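Local coordinates for protein EDTA monooxygenase (EDTA-degrading bacterium BNC1, PDB 5DQP) that probably acts as a flavin-dependent monooxygenase that uses reduced FMN from a partner flavin reductase and molecular oxygen to break down EDTA, at residues L55-Q60 against F73-L78. Sequence-based numbering, arbitrary orientation.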
loop_
_atom_site.group_PDB
_atom_site.type_symbol
_atom_site.label_atom_id
_atom_site.label_comp_id
_atom_site.label_asym_id
_atom_site.label_seq_id
_atom_site.Cartn_x
_atom_site.Cartn_y
_atom_site.Cartn_z
ATOM N N LEU A 55 1.203 11.155 5.453
ATOM C CA LEU A 55 -0.158 10.863 5.037
ATOM C C LEU A 55 -0.957 10.440 6.258
ATOM O O LEU A 55 -0.656 9.419 6.880
ATOM C CB LEU A 55 -0.176 9.768 3.964
ATOM C CG LEU A 55 0.415 10.174 2.614
ATOM C CD1 LEU A 55 0.542 8.945 1.694
ATOM C CD2 LEU A 55 -0.430 11.244 1.955
ATOM N N ALA A 56 -1.945 11.245 6.620
ATOM C CA ALA A 56 -2.941 10.834 7.597
ATOM C C ALA A 56 -3.892 9.843 6.932
ATOM O O ALA A 56 -3.957 9.749 5.705
ATOM C CB ALA A 56 -3.710 12.044 8.122
ATOM N N ASP A 57 -4.615 9.078 7.745
ATOM C CA ASP A 57 -5.581 8.158 7.165
ATOM C C ASP A 57 -6.643 7.752 8.181
ATOM O O ASP A 57 -6.367 7.612 9.371
ATOM C CB ASP A 57 -4.911 6.893 6.621
ATOM C CG ASP A 57 -5.904 5.972 5.929
ATOM O OD1 ASP A 57 -6.642 6.489 5.060
ATOM O OD2 ASP A 57 -5.966 4.757 6.262
ATOM N N GLN A 58 -7.864 7.560 7.681
ATOM C CA GLN A 58 -8.918 6.839 8.378
ATOM C C GLN A 58 -9.617 6.044 7.288
ATOM O O GLN A 58 -9.896 6.598 6.215
ATOM C CB GLN A 58 -9.914 7.752 9.087
ATOM C CG GLN A 58 -9.382 8.294 10.395
ATOM C CD GLN A 58 -10.390 9.170 11.074
ATOM O OE1 GLN A 58 -11.534 9.269 10.630
ATOM N NE2 GLN A 58 -9.978 9.824 12.155
ATOM N N PRO A 59 -9.882 4.766 7.507
ATOM C CA PRO A 59 -10.669 3.989 6.517
ATOM C C PRO A 59 -12.171 4.225 6.673
ATOM O O PRO A 59 -12.920 3.386 7.172
ATOM C CB PRO A 59 -10.254 2.541 6.817
ATOM C CG PRO A 59 -9.247 2.611 8.000
ATOM C CD PRO A 59 -9.382 3.949 8.623
ATOM N N GLN A 60 -12.604 5.422 6.278
ATOM C CA GLN A 60 -14.009 5.778 6.096
ATOM C C GLN A 60 -14.095 6.927 5.093
ATOM O O GLN A 60 -13.116 7.647 4.868
ATOM C CB GLN A 60 -14.674 6.180 7.415
ATOM C CG GLN A 60 -13.865 7.160 8.249
ATOM C CD GLN A 60 -14.083 8.611 7.890
ATOM O OE1 GLN A 60 -14.957 8.952 7.090
ATOM N NE2 GLN A 60 -13.285 9.485 8.492
ATOM N N PHE A 73 -7.054 7.803 -0.812
ATOM C CA PHE A 73 -6.328 6.575 -1.126
ATOM C C PHE A 73 -5.767 5.930 0.134
ATOM O O PHE A 73 -5.423 6.614 1.106
ATOM C CB PHE A 73 -5.121 6.801 -2.031
ATOM C CG PHE A 73 -5.448 7.258 -3.387
ATOM C CD1 PHE A 73 -6.002 6.384 -4.318
ATOM C CD2 PHE A 73 -5.161 8.559 -3.766
ATOM C CE1 PHE A 73 -6.290 6.811 -5.600
ATOM C CE2 PHE A 73 -5.444 8.992 -5.035
ATOM C CZ PHE A 73 -6.016 8.110 -5.963
ATOM N N ASP A 74 -5.619 4.607 0.086
ATOM C CA ASP A 74 -4.838 3.916 1.102
ATOM C C ASP A 74 -3.433 4.506 1.152
ATOM O O ASP A 74 -2.796 4.671 0.103
ATOM C CB ASP A 74 -4.742 2.418 0.830
ATOM C CG ASP A 74 -3.989 1.686 1.940
ATOM O OD1 ASP A 74 -2.737 1.671 1.888
ATOM O OD2 ASP A 74 -4.639 1.163 2.877
ATOM N N PRO A 75 -2.919 4.827 2.328
ATOM C CA PRO A 75 -1.654 5.572 2.405
ATOM C C PRO A 75 -0.433 4.714 2.122
ATOM O O PRO A 75 0.552 5.226 1.587
ATOM C CB PRO A 75 -1.650 6.108 3.845
ATOM C CG PRO A 75 -2.559 5.208 4.591
ATOM C CD PRO A 75 -3.637 4.825 3.617
ATOM N N ILE A 76 -0.472 3.428 2.472
ATOM C CA ILE A 76 0.646 2.534 2.154
ATOM C C ILE A 76 0.810 2.424 0.640
ATOM O O ILE A 76 1.921 2.553 0.111
ATOM C CB ILE A 76 0.439 1.152 2.816
ATOM C CG1 ILE A 76 0.233 1.296 4.336
ATOM C CG2 ILE A 76 1.638 0.252 2.591
ATOM C CD1 ILE A 76 -0.037 -0.043 5.090
ATOM N N VAL A 77 -0.304 2.228 -0.083
ATOM C CA VAL A 77 -0.287 2.168 -1.555
ATOM C C VAL A 77 0.220 3.480 -2.152
ATOM O O VAL A 77 1.126 3.492 -3.000
ATOM C CB VAL A 77 -1.698 1.818 -2.069
ATOM C CG1 VAL A 77 -1.868 2.092 -3.559
ATOM C CG2 VAL A 77 -2.043 0.381 -1.713
ATOM N N LEU A 78 -0.353 4.612 -1.715
ATOM C CA LEU A 78 0.107 5.913 -2.206
ATOM C C LEU A 78 1.599 6.117 -1.927
ATOM O O LEU A 78 2.353 6.530 -2.814
ATOM C CB LEU A 78 -0.745 7.044 -1.590
ATOM C CG LEU A 78 -0.635 8.468 -2.121
ATOM C CD1 LEU A 78 -0.622 8.496 -3.648
ATOM C CD2 LEU A 78 -1.756 9.373 -1.545
#
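Asp57 turns one flat face of its carboxylate to Pro75: Pro75 CD sits almost squarely over that face, 3.4 Å from Asp57 CG, and Asp57 CB touches Pro75 CG at 3.5 Å. With CG anti to the backbone N (chi1 -176°), the acid lies beneath the CG-CD end of the ring, the two side chains crossing at about a right angle. Two residues earlier, Leu55 meets the proline round the corner, CB to Pro75 CB at 3.9 Å, while its CD1 reaches past the ring to Pro75 O at 3.7 Å. That methyl also touches Leu78 CD2 at 4.0 Å, one helical turn further on. In this TIM-barrel fold of the bacterial luciferase family, residues 55-60 run from the end of strand 52-55 into the loop that follows it, and residues 73-78 lead into helix 75-85 and make its first turn, so the contact packs the strand's C-terminal end against the start of the next helix. Asp74 caps that turn: its OD1 takes Val77 N at 3.2 Å through the anti lone pair, and Ile76 N only weakly. Asp57 is predicted to bind FMN, as is Thr94, whose hydroxyl bonds Leu55 O. The ring covers one face of the Asp57 carboxylate, while OD2 forms a salt bridge with Arg107 of the second subunit. Asp57 OD2 and Asp74 OD2 lie 5.1 Å apart, a like-charge approach probably eased by this arginine of the second subunit, which has a long, weak ion pair with Asp74. Gln108 NE2 of the second subunit donates to Asp74 OD2, placing the N-cap residue at the subunit interface.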